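Side-chain contacts in UL37 (Suid herpesvirus 1, PDB 4K70), which is an inner tegument protein of the herpesvirus particle that probably takes part in controlling viral trafficking, this chain being its N-terminal half: residues Thr346-His349 and Cys350-Glu354; Glu338-Thr342 and Ala343-Arg347; Ala116-Pro120 and Asp121-Arg125; Ala442-Ala445 and Ala446-Glu450. All blocks are in the same frame, centred on the assembly; numbering follows the deposited sequence.

Interaction 1 (Thr346-His349 and Cys350-Glu354)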
loop_
_atom_site.group_PDB
_atom_site.type_symbol
_atom_site.label_atom_id
_atom_site.label_comp_id
_atom_site.label_asym_id
_atom_site.label_seq_id
_atom_site.Cartn_x
_atom_site.Cartn_y
_atom_site.Cartn_z
ATOM N N THR A 346 9.235 4.061 -16.781
ATOM C CA THR A 346 9.461 3.216 -15.621
ATOM C C THR A 346 10.008 4.084 -14.487
ATOM O O THR A 346 10.282 5.270 -14.687
ATOM C CB THR A 346 10.484 2.151 -15.956
ATOM O OG1 THR A 346 11.684 2.803 -16.370
ATOM C CG2 THR A 346 9.989 1.290 -17.099
ATOM N N ARG A 347 10.160 3.502 -13.302
ATOM C CA ARG A 347 10.643 4.241 -12.134
ATOM C C ARG A 347 11.961 4.944 -12.415
ATOM O O ARG A 347 12.117 6.127 -12.134
ATOM C CB ARG A 347 10.834 3.315 -10.924
ATOM C CG ARG A 347 11.252 4.074 -9.668
ATOM C CD ARG A 347 12.025 3.209 -8.669
ATOM N NE ARG A 347 13.296 2.706 -9.191
ATOM C CZ ARG A 347 14.432 3.404 -9.232
ATOM N NH1 ARG A 347 14.470 4.661 -8.800
ATOM N NH2 ARG A 347 15.531 2.844 -9.718
ATOM N N ARG A 348 12.913 4.195 -12.954
ATOM C CA ARG A 348 14.242 4.738 -13.221
ATOM C C ARG A 348 14.216 5.792 -14.331
ATOM O O ARG A 348 14.931 6.787 -14.265
ATOM C CB ARG A 348 15.212 3.603 -13.561
ATOM C CG ARG A 348 16.577 4.046 -14.007
ATOM C CD ARG A 348 17.288 4.833 -12.926
ATOM N NE ARG A 348 18.717 4.952 -13.214
ATOM C CZ ARG A 348 19.517 5.857 -12.659
ATOM N NH1 ARG A 348 19.025 6.728 -11.785
ATOM N NH2 ARG A 348 20.804 5.899 -12.982
ATOM N N HIS A 349 13.387 5.591 -15.345
ATOM C CA HIS A 349 13.334 6.557 -16.462
ATOM C C HIS A 349 12.717 7.881 -16.058
ATOM O O HIS A 349 13.106 8.948 -16.565
ATOM C CB HIS A 349 12.616 5.967 -17.679
ATOM C CG HIS A 349 13.384 4.868 -18.339
ATOM N ND1 HIS A 349 12.937 4.221 -19.465
ATOM C CD2 HIS A 349 14.576 4.305 -18.024
ATOM C CE1 HIS A 349 13.831 3.310 -19.830
ATOM N NE2 HIS A 349 14.826 3.338 -18.966
ATOM N N CYS A 350 11.733 7.820 -15.169
ATOM C CA CYS A 350 11.166 9.033 -14.604
ATOM C C CYS A 350 12.252 9.817 -13.878
ATOM O O CYS A 350 12.393 11.013 -14.067
ATOM C CB CYS A 350 10.031 8.706 -13.631
ATOM S SG CYS A 350 8.487 8.162 -14.414
ATOM N N ASP A 351 12.996 9.135 -13.016
ATOM C CA ASP A 351 14.083 9.764 -12.288
ATOM C C ASP A 351 15.074 10.455 -13.235
ATOM O O ASP A 351 15.480 11.596 -13.013
ATOM C CB ASP A 351 14.800 8.711 -11.432
ATOM C CG ASP A 351 15.978 9.276 -10.689
ATOM O OD1 ASP A 351 15.757 9.996 -9.687
ATOM O OD2 ASP A 351 17.128 8.990 -11.099
ATOM N N LEU A 352 15.447 9.766 -14.306
ATOM C CA LEU A 352 16.412 10.314 -15.253
ATOM C C LEU A 352 15.841 11.473 -16.083
ATOM O O LEU A 352 16.528 12.449 -16.324
ATOM C CB LEU A 352 16.940 9.212 -16.176
ATOM C CG LEU A 352 17.823 8.126 -15.548
ATOM C CD1 LEU A 352 18.072 7.043 -16.583
ATOM C CD2 LEU A 352 19.153 8.722 -15.047
ATOM N N LEU A 353 14.590 11.363 -16.518
ATOM C CA LEU A 353 14.010 12.388 -17.388
ATOM C C LEU A 353 13.621 13.642 -16.604
ATOM O O LEU A 353 13.728 14.750 -17.110
ATOM C CB LEU A 353 12.837 11.813 -18.167
ATOM C CG LEU A 353 13.303 10.779 -19.195
ATOM C CD1 LEU A 353 12.106 10.114 -19.841
ATOM C CD2 LEU A 353 14.198 11.448 -20.254
ATOM N N GLU A 354 13.189 13.469 -15.357
ATOM C CA GLU A 354 12.967 14.603 -14.459
ATOM C C GLU A 354 14.236 15.446 -14.319
ATOM O O GLU A 354 14.230 16.656 -14.566
ATOM C CB GLU A 354 12.522 14.109 -13.083
ATOM C CG GLU A 354 12.389 15.201 -12.039
ATOM C CD GLU A 354 11.814 14.698 -10.718
ATOM O OE1 GLU A 354 11.044 13.704 -10.722
ATOM O OE2 GLU A 354 12.126 15.307 -9.669
#
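Leu353 N donates to His349 O at 2.8 Å. Leu353 CG packs against the same oxygen, 3.2 Å from His349 O. One residue earlier, Leu352 N bonds to Arg348 O, and the side chains of this pair meet as well. Leu352 CD2 sits over the centre of one face of the Arg348 guanidinium, 3.7 Å from Arg348 CZ. Arg348 sends CG anti to its backbone N, and the bend at chi2 (61°) turns the guanidinium forward along the helix, toward this leucine. The edge of the same group faces Asp351. Its plane lies 17° from that of the carboxylate, and Arg348 NH1 is 3.0 Å from Asp351 OD2. The salt bridge is somewhat doubtful, because the place of OD2 is less sure. Arg355 is a second partner of that oxygen. These residues form the first turns of helix 347-358, with Thr346 as N-cap. Thr346 OG1 takes a weak capping bond from His349 N at 3.4 Å, and it also lies above one face of the His349 imidazole, toward the rim. His349 ND1 is held from the preceding loop by Gly344 O. Cys350 N bonds to Thr346 O at 3.0 Å. Arg347 NE makes a salt bridge to Glu221 of helix 208-223. Asp351 has been seen to bind calcium in a crystal structure of this protein, but no calcium is bound to it here.

Interaction 2 (Glu338-Thr342 and Ala343-Arg347)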
loop_
_atom_site.group_PDB
_atom_site.type_symbol
_atom_site.label_atom_id
_atom_site.label_comp_id
_atom_site.label_asym_id
_atom_site.label_seq_id
_atom_site.Cartn_x
_atom_site.Cartn_y
_atom_site.Cartn_z
ATOM N N GLU A 338 -0.356 2.208 -15.726
ATOM C CA GLU A 338 -0.380 1.600 -17.059
ATOM C C GLU A 338 0.057 2.602 -18.133
ATOM O O GLU A 338 0.756 2.250 -19.084
ATOM C CB GLU A 338 -1.773 1.050 -17.396
ATOM C CG GLU A 338 -1.886 0.581 -18.847
ATOM C CD GLU A 338 -3.097 -0.305 -19.088
ATOM O OE1 GLU A 338 -3.894 -0.489 -18.143
ATOM O OE2 GLU A 338 -3.247 -0.824 -20.218
ATOM N N ALA A 339 -0.358 3.853 -17.974
ATOM C CA ALA A 339 -0.004 4.890 -18.931
ATOM C C ALA A 339 1.494 5.130 -18.893
ATOM O O ALA A 339 2.134 5.269 -19.942
ATOM C CB ALA A 339 -0.747 6.173 -18.622
ATOM N N LEU A 340 2.051 5.180 -17.685
ATOM C CA LEU A 340 3.473 5.492 -17.528
ATOM C C LEU A 340 4.345 4.387 -18.085
ATOM O O LEU A 340 5.181 4.623 -18.942
ATOM C CB LEU A 340 3.808 5.720 -16.059
ATOM C CG LEU A 340 3.246 7.019 -15.484
ATOM C CD1 LEU A 340 3.262 6.981 -13.964
ATOM C CD2 LEU A 340 4.068 8.195 -15.997
ATOM N N VAL A 341 4.152 3.172 -17.580
ATOM C CA VAL A 341 5.024 2.058 -17.920
ATOM C C VAL A 341 4.937 1.677 -19.399
ATOM O O VAL A 341 5.946 1.379 -20.031
ATOM C CB VAL A 341 4.696 0.821 -17.041
ATOM C CG1 VAL A 341 5.528 -0.368 -17.481
ATOM C CG2 VAL A 341 4.909 1.155 -15.554
ATOM N N THR A 342 3.715 1.676 -19.933
ATOM C CA THR A 342 3.476 1.404 -21.350
ATOM C C THR A 342 4.266 2.358 -22.249
ATOM O O THR A 342 4.744 1.959 -23.317
ATOM C CB THR A 342 1.953 1.488 -21.693
ATOM O OG1 THR A 342 1.242 0.524 -20.916
ATOM C CG2 THR A 342 1.707 1.191 -23.147
ATOM N N ALA A 343 4.425 3.604 -21.804
ATOM C CA ALA A 343 5.142 4.613 -22.587
ATOM C C ALA A 343 6.642 4.604 -22.299
ATOM O O ALA A 343 7.393 5.403 -22.865
ATOM C CB ALA A 343 4.569 5.998 -22.339
ATOM N N GLY A 344 7.074 3.706 -21.419
ATOM C CA GLY A 344 8.489 3.601 -21.097
ATOM C C GLY A 344 8.932 4.474 -19.937
ATOM O O GLY A 344 10.120 4.566 -19.647
ATOM N N PHE A 345 7.978 5.105 -19.260
ATOM C CA PHE A 345 8.277 5.872 -18.058
ATOM C C PHE A 345 8.271 4.966 -16.825
ATOM O O PHE A 345 7.417 5.070 -15.953
ATOM C CB PHE A 345 7.294 7.020 -17.893
ATOM C CG PHE A 345 7.599 8.213 -18.786
ATOM C CD1 PHE A 345 7.204 8.222 -20.114
ATOM C CD2 PHE A 345 8.300 9.308 -18.292
ATOM C CE1 PHE A 345 7.479 9.324 -20.941
ATOM C CE2 PHE A 345 8.586 10.403 -19.101
ATOM C CZ PHE A 345 8.175 10.414 -20.429
ATOM N N THR A 346 9.235 4.061 -16.781
ATOM C CA THR A 346 9.461 3.216 -15.621
ATOM C C THR A 346 10.008 4.084 -14.487
ATOM O O THR A 346 10.282 5.270 -14.687
ATOM C CB THR A 346 10.484 2.151 -15.956
ATOM O OG1 THR A 346 11.684 2.803 -16.370
ATOM C CG2 THR A 346 9.989 1.290 -17.099
ATOM N N ARG A 347 10.160 3.502 -13.302
ATOM C CA ARG A 347 10.643 4.241 -12.134
ATOM C C ARG A 347 11.961 4.944 -12.415
ATOM O O ARG A 347 12.117 6.127 -12.134
ATOM C CB ARG A 347 10.834 3.315 -10.924
ATOM C CG ARG A 347 11.252 4.074 -9.668
ATOM C CD ARG A 347 12.025 3.209 -8.669
ATOM N NE ARG A 347 13.296 2.706 -9.191
ATOM C CZ ARG A 347 14.432 3.404 -9.232
ATOM N NH1 ARG A 347 14.470 4.661 -8.800
ATOM N NH2 ARG A 347 15.531 2.844 -9.718
#
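Leu340 and Phe345 set their side chains at about a right angle. Leu340 CD2 touches Phe345 CB at 3.9 Å, so the leucine meets the base of the phenylalanine and not its ring. Phe345 CB also rests on the backbone, 3.4 Å from Leu340 O. That oxygen lies at the edge of the ring, near its plane. Phe345 chi1 is -78°, which turns the ring away from the helix end. The ring then packs on Val323, Thr374, Cys350 and Leu353. The backbone beneath forms a Schellman motif that ends helix 333-342. Phe345 N donates to Leu340 O at 2.9 Å, from above the carbonyl plane. Gly344 N donates to Val341 O at 2.9 Å, also well out of the plane. Gly344 has a positive phi of 90°, where a CB would press on the carbonyl oxygen of Ala343. Phe345 then centres an inverse gamma turn. On another side of the last turn, Thr342 OG1 donates to Glu338 O at 2.6 Å, and Thr342 N shares this acceptor. Leu340 O and Val341 O are thus met within the turn, and Thr342 O by Gln200, where the buried chain turns off toward helix 347-358.

Interaction 3 (Ala116-Pro120 and Asp121-Arg125). With NA (sodium ion), chain I.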
loop_
_atom_site.group_PDB
_atom_site.type_symbol
_atom_site.label_atom_id
_atom_site.label_comp_id
_atom_site.label_asym_id
_atom_site.label_seq_id
_atom_site.Cartn_x
_atom_site.Cartn_y
_atom_site.Cartn_z
ATOM N N ALA A 116 -23.321 -10.162 21.587
ATOM C CA ALA A 116 -23.149 -8.742 21.280
ATOM C C ALA A 116 -22.339 -8.545 19.991
ATOM O O ALA A 116 -21.606 -9.443 19.570
ATOM C CB ALA A 116 -22.491 -8.013 22.439
ATOM N N GLU A 117 -22.494 -7.378 19.365
ATOM C CA GLU A 117 -21.822 -7.084 18.102
ATOM C C GLU A 117 -20.301 -7.057 18.262
ATOM O O GLU A 117 -19.576 -7.302 17.305
ATOM C CB GLU A 117 -22.367 -5.793 17.465
ATOM C CG GLU A 117 -23.834 -5.933 17.045
ATOM C CD GLU A 117 -24.391 -4.714 16.313
ATOM O OE1 GLU A 117 -23.788 -4.279 15.317
ATOM O OE2 GLU A 117 -25.446 -4.193 16.731
ATOM N N PHE A 118 -19.830 -6.813 19.481
ATOM C CA PHE A 118 -18.402 -6.955 19.792
ATOM C C PHE A 118 -18.101 -8.095 20.769
ATOM O O PHE A 118 -17.044 -8.120 21.419
ATOM C CB PHE A 118 -17.822 -5.630 20.275
ATOM C CG PHE A 118 -17.732 -4.597 19.186
ATOM C CD1 PHE A 118 -16.673 -4.607 18.290
ATOM C CD2 PHE A 118 -18.721 -3.635 19.041
ATOM C CE1 PHE A 118 -16.592 -3.657 17.266
ATOM C CE2 PHE A 118 -18.649 -2.687 18.032
ATOM C CZ PHE A 118 -17.585 -2.697 17.144
ATOM N N GLY A 119 -19.026 -9.048 20.822
ATOM C CA GLY A 119 -18.917 -10.218 21.672
ATOM C C GLY A 119 -18.080 -11.316 21.043
ATOM O O GLY A 119 -17.574 -11.163 19.927
ATOM N N PRO A 120 -17.910 -12.427 21.770
ATOM C CA PRO A 120 -17.053 -13.543 21.364
ATOM C C PRO A 120 -17.575 -14.278 20.144
ATOM O O PRO A 120 -16.777 -14.623 19.284
ATOM C CB PRO A 120 -17.051 -14.464 22.603
ATOM C CG PRO A 120 -18.259 -14.048 23.405
ATOM C CD PRO A 120 -18.387 -12.572 23.157
ATOM N N ASP A 121 -18.882 -14.518 20.067
ATOM C CA ASP A 121 -19.473 -15.183 18.907
ATOM C C ASP A 121 -19.234 -14.363 17.641
ATOM O O ASP A 121 -18.866 -14.894 16.601
ATOM C CB ASP A 121 -20.993 -15.338 19.076
ATOM C CG ASP A 121 -21.384 -16.192 20.283
ATOM O OD1 ASP A 121 -20.506 -16.880 20.862
ATOM O OD2 ASP A 121 -22.589 -16.177 20.638
ATOM N N ALA A 122 -19.478 -13.064 17.744
ATOM C CA ALA A 122 -19.342 -12.155 16.609
ATOM C C ALA A 122 -17.877 -12.019 16.196
ATOM O O ALA A 122 -17.524 -12.142 15.019
ATOM C CB ALA A 122 -19.919 -10.805 16.965
ATOM N N MET A 123 -17.018 -11.779 17.176
ATOM C CA MET A 123 -15.602 -11.597 16.871
ATOM C C MET A 123 -14.967 -12.870 16.304
ATOM O O MET A 123 -14.171 -12.803 15.380
ATOM C CB MET A 123 -14.852 -11.045 18.080
ATOM C CG MET A 123 -15.229 -9.593 18.397
ATOM S SD MET A 123 -14.866 -8.363 17.082
ATOM C CE MET A 123 -16.396 -8.388 16.134
ATOM N N PHE A 124 -15.345 -14.030 16.829
ATOM C CA PHE A 124 -14.836 -15.288 16.305
ATOM C C PHE A 124 -15.205 -15.455 14.839
ATOM O O PHE A 124 -14.367 -15.796 14.013
ATOM C CB PHE A 124 -15.360 -16.483 17.113
ATOM C CG PHE A 124 -14.839 -17.811 16.621
ATOM C CD1 PHE A 124 -13.567 -18.243 16.972
ATOM C CD2 PHE A 124 -15.606 -18.609 15.783
ATOM C CE1 PHE A 124 -13.072 -19.447 16.504
ATOM C CE2 PHE A 124 -15.114 -19.817 15.313
ATOM C CZ PHE A 124 -13.846 -20.235 15.671
ATOM N N ARG A 125 -16.477 -15.228 14.525
ATOM C CA ARG A 125 -16.970 -15.379 13.164
ATOM C C ARG A 125 -16.345 -14.377 12.180
ATOM O O ARG A 125 -15.794 -14.778 11.157
ATOM C CB ARG A 125 -18.513 -15.288 13.138
ATOM C CG ARG A 125 -19.157 -15.585 11.778
ATOM C CD ARG A 125 -20.698 -15.455 11.813
ATOM N NE ARG A 125 -21.122 -14.110 12.183
ATOM C CZ ARG A 125 -21.731 -13.796 13.324
ATOM N NH1 ARG A 125 -22.013 -14.741 14.217
ATOM N NH2 ARG A 125 -22.066 -12.532 13.569
HETATM NA NA NA I . -17.835 -17.525 21.516
HETATM O O HOH W 1 -17.575 -18.906 23.689
#
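Ala122 points its methyl back at the loop before the helix. Its CB is 3.4 Å from Ala116 O and 3.5 Å from Glu117 O, so the methyl packs on two carbonyl oxygens of the turn. Met123 follows the same loop. Met123 CG is 3.2 Å from Gly119 O, and its chain bends at chi2 (-61°) and again at chi3. The bends carry Met123 CE to 3.6 Å from Glu117 O. Its sulfur approaches the Phe118 ring obliquely. Two backbone bonds complete this first shell: Met123 N to Gly119 O, and Phe124 N to Pro120 O, each at 2.9 Å. The arrangement is a type I beta turn, Ala116 to Gly119, that runs straight into helix 120-137. Gly119 takes the N-cap position, and Pro120 fills the first helical place, where no backbone N-H is needed. Asp121, next along, turns CG to the side of its own backbone N. Asp121 OD1 binds a sodium ion at 2.8 Å, and a water joins it 2.6 Å from the metal. Asn99 supplies a further oxygen to the site. Asp121 OD2 bonds to Thr114 OG1, which steadies the carboxylate from the other oxygen. Farther out, Pro120 packs on Thr103 and Leu107 of helix 101-109. Phe118 meets Trp78 at about 35° between ring planes and also reaches Leu447. Met123 lies against Ala73 and Leu77 of helix 63-78. Glu450 OE2 bonds to Glu117 N and so holds the start of the turn to helix 438-458.

Interaction 4 (Ala442-Ala445 and Ala446-Glu450)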
loop_
_atom_site.group_PDB
_atom_site.type_symbol
_atom_site.label_atom_id
_atom_site.label_comp_id
_atom_site.label_asym_id
_atom_site.label_seq_id
_atom_site.Cartn_x
_atom_site.Cartn_y
_atom_site.Cartn_z
ATOM N N ALA A 442 -19.818 3.562 11.381
ATOM C CA ALA A 442 -20.601 2.333 11.516
ATOM C C ALA A 442 -20.186 1.509 12.744
ATOM O O ALA A 442 -21.028 0.914 13.431
ATOM C CB ALA A 442 -20.468 1.488 10.256
ATOM N N ALA A 443 -18.882 1.467 13.011
ATOM C CA ALA A 443 -18.361 0.694 14.130
ATOM C C ALA A 443 -18.860 1.311 15.429
ATOM O O ALA A 443 -19.360 0.604 16.307
ATOM C CB ALA A 443 -16.828 0.671 14.096
ATOM N N ARG A 444 -18.742 2.635 15.532
ATOM C CA ARG A 444 -19.260 3.377 16.680
ATOM C C ARG A 444 -20.757 3.140 16.862
ATOM O O ARG A 444 -21.220 2.897 17.981
ATOM C CB ARG A 444 -18.971 4.876 16.525
ATOM C CG ARG A 444 -19.594 5.762 17.601
ATOM C CD ARG A 444 -19.401 7.241 17.286
ATOM N NE ARG A 444 -20.143 8.083 18.223
ATOM C CZ ARG A 444 -21.422 8.417 18.071
ATOM N NH1 ARG A 444 -22.099 7.991 17.012
ATOM N NH2 ARG A 444 -22.026 9.174 18.978
ATOM N N ALA A 445 -21.514 3.196 15.768
ATOM C CA ALA A 445 -22.950 2.906 15.832
ATOM C C ALA A 445 -23.219 1.520 16.429
ATOM O O ALA A 445 -24.132 1.352 17.234
ATOM C CB ALA A 445 -23.578 3.018 14.462
ATOM N N ALA A 446 -22.420 0.536 16.030
ATOM C CA ALA A 446 -22.548 -0.820 16.551
ATOM C C ALA A 446 -22.263 -0.891 18.053
ATOM O O ALA A 446 -23.010 -1.526 18.796
ATOM C CB ALA A 446 -21.643 -1.771 15.790
ATOM N N LEU A 447 -21.183 -0.246 18.491
ATOM C CA LEU A 447 -20.820 -0.231 19.908
ATOM C C LEU A 447 -21.892 0.449 20.757
ATOM O O LEU A 447 -22.251 -0.044 21.823
ATOM C CB LEU A 447 -19.470 0.451 20.126
ATOM C CG LEU A 447 -18.875 0.421 21.542
ATOM C CD1 LEU A 447 -18.945 -0.964 22.149
ATOM C CD2 LEU A 447 -17.439 0.911 21.535
ATOM N N LEU A 448 -22.414 1.572 20.275
ATOM C CA LEU A 448 -23.432 2.309 21.018
ATOM C C LEU A 448 -24.768 1.571 21.108
ATOM O O LEU A 448 -25.530 1.784 22.051
ATOM C CB LEU A 448 -23.635 3.700 20.422
ATOM C CG LEU A 448 -22.498 4.684 20.675
ATOM C CD1 LEU A 448 -22.833 6.039 20.064
ATOM C CD2 LEU A 448 -22.233 4.799 22.172
ATOM N N ARG A 449 -25.061 0.717 20.129
ATOM C CA ARG A 449 -26.244 -0.135 20.207
ATOM C C ARG A 449 -26.111 -1.107 21.378
ATOM O O ARG A 449 -27.084 -1.408 22.069
ATOM C CB ARG A 449 -26.462 -0.913 18.904
ATOM C CG ARG A 449 -26.930 -0.054 17.707
ATOM C CD ARG A 449 -27.470 -0.936 16.587
ATOM N NE ARG A 449 -26.429 -1.752 15.954
ATOM C CZ ARG A 449 -25.698 -1.351 14.918
ATOM N NH1 ARG A 449 -25.885 -0.144 14.402
ATOM N NH2 ARG A 449 -24.780 -2.150 14.396
ATOM N N GLU A 450 -24.899 -1.599 21.607
ATOM C CA GLU A 450 -24.675 -2.506 22.727
ATOM C C GLU A 450 -24.715 -1.739 24.043
ATOM O O GLU A 450 -25.212 -2.249 25.053
ATOM C CB GLU A 450 -23.357 -3.270 22.570
ATOM C CG GLU A 450 -23.312 -4.139 21.329
ATOM C CD GLU A 450 -24.485 -5.105 21.244
ATOM O OE1 GLU A 450 -25.309 -5.159 22.191
ATOM O OE2 GLU A 450 -24.579 -5.825 20.224
HETATM O O HOH W 2 -23.132 -0.597 12.036
#
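Ala445, Leu448 and Arg444 have the most surface buried here. Leu448 CD1 lies over the centre of one face of the Arg444 guanidinium, 3.4 Å from Arg444 CZ. The arginine is extended from CG to NE, with CG anti to its backbone N (chi1 174°), so it runs along the helix surface until its flat end meets the leucine one turn on. Leu448 N bonds to Arg444 O at 2.9 Å. Arg444 also packs on Leu473 of helix 464-481, and its NE makes a weak bond to Asn470. This is a regular stretch of helix 438-458, with i to i+4 neighbours lying side by side. Arg449 lies along Ala445, its NH1 3.9 Å from Ala445 CB, and Arg449 N bonds to Ala445 O at 3.1 Å. Arg449 CG lies 3.2 Å from that same Ala445 O, and the bend at chi3 (-68°) folds the guanidinium back, so that Ala445 O lies over one face, offset toward the rim. A water in the guanidinium plane takes a bond from Arg449 NH2 at 3.3 Å and donates to Ala442 O at 2.9 Å, a bridge across two turns. The main polar partner of Arg449 NH2 is Glu117, in the loop before helix 120-137.

All four contacts are local, each within a continuous run of ten residues or fewer. From the N terminus, interaction 3 comes first, where a loop enters helix 120-137. Interaction 2 follows at the end of helix 333-342, and interaction 1 takes over at once at the start of helix 347-358. These two share Thr346 and Arg347 and make a single junction between the two helices. Interaction 4 comes last, within helix 438-458. None nests within another. Interactions 3 and 4 touch, which ties the loop before helix 120-137 to helix 438-458. The pair formed by 1 and 2 lies on the opposite side of the chain's centre, with interactions 2 and 4 about 45 Å apart between centres.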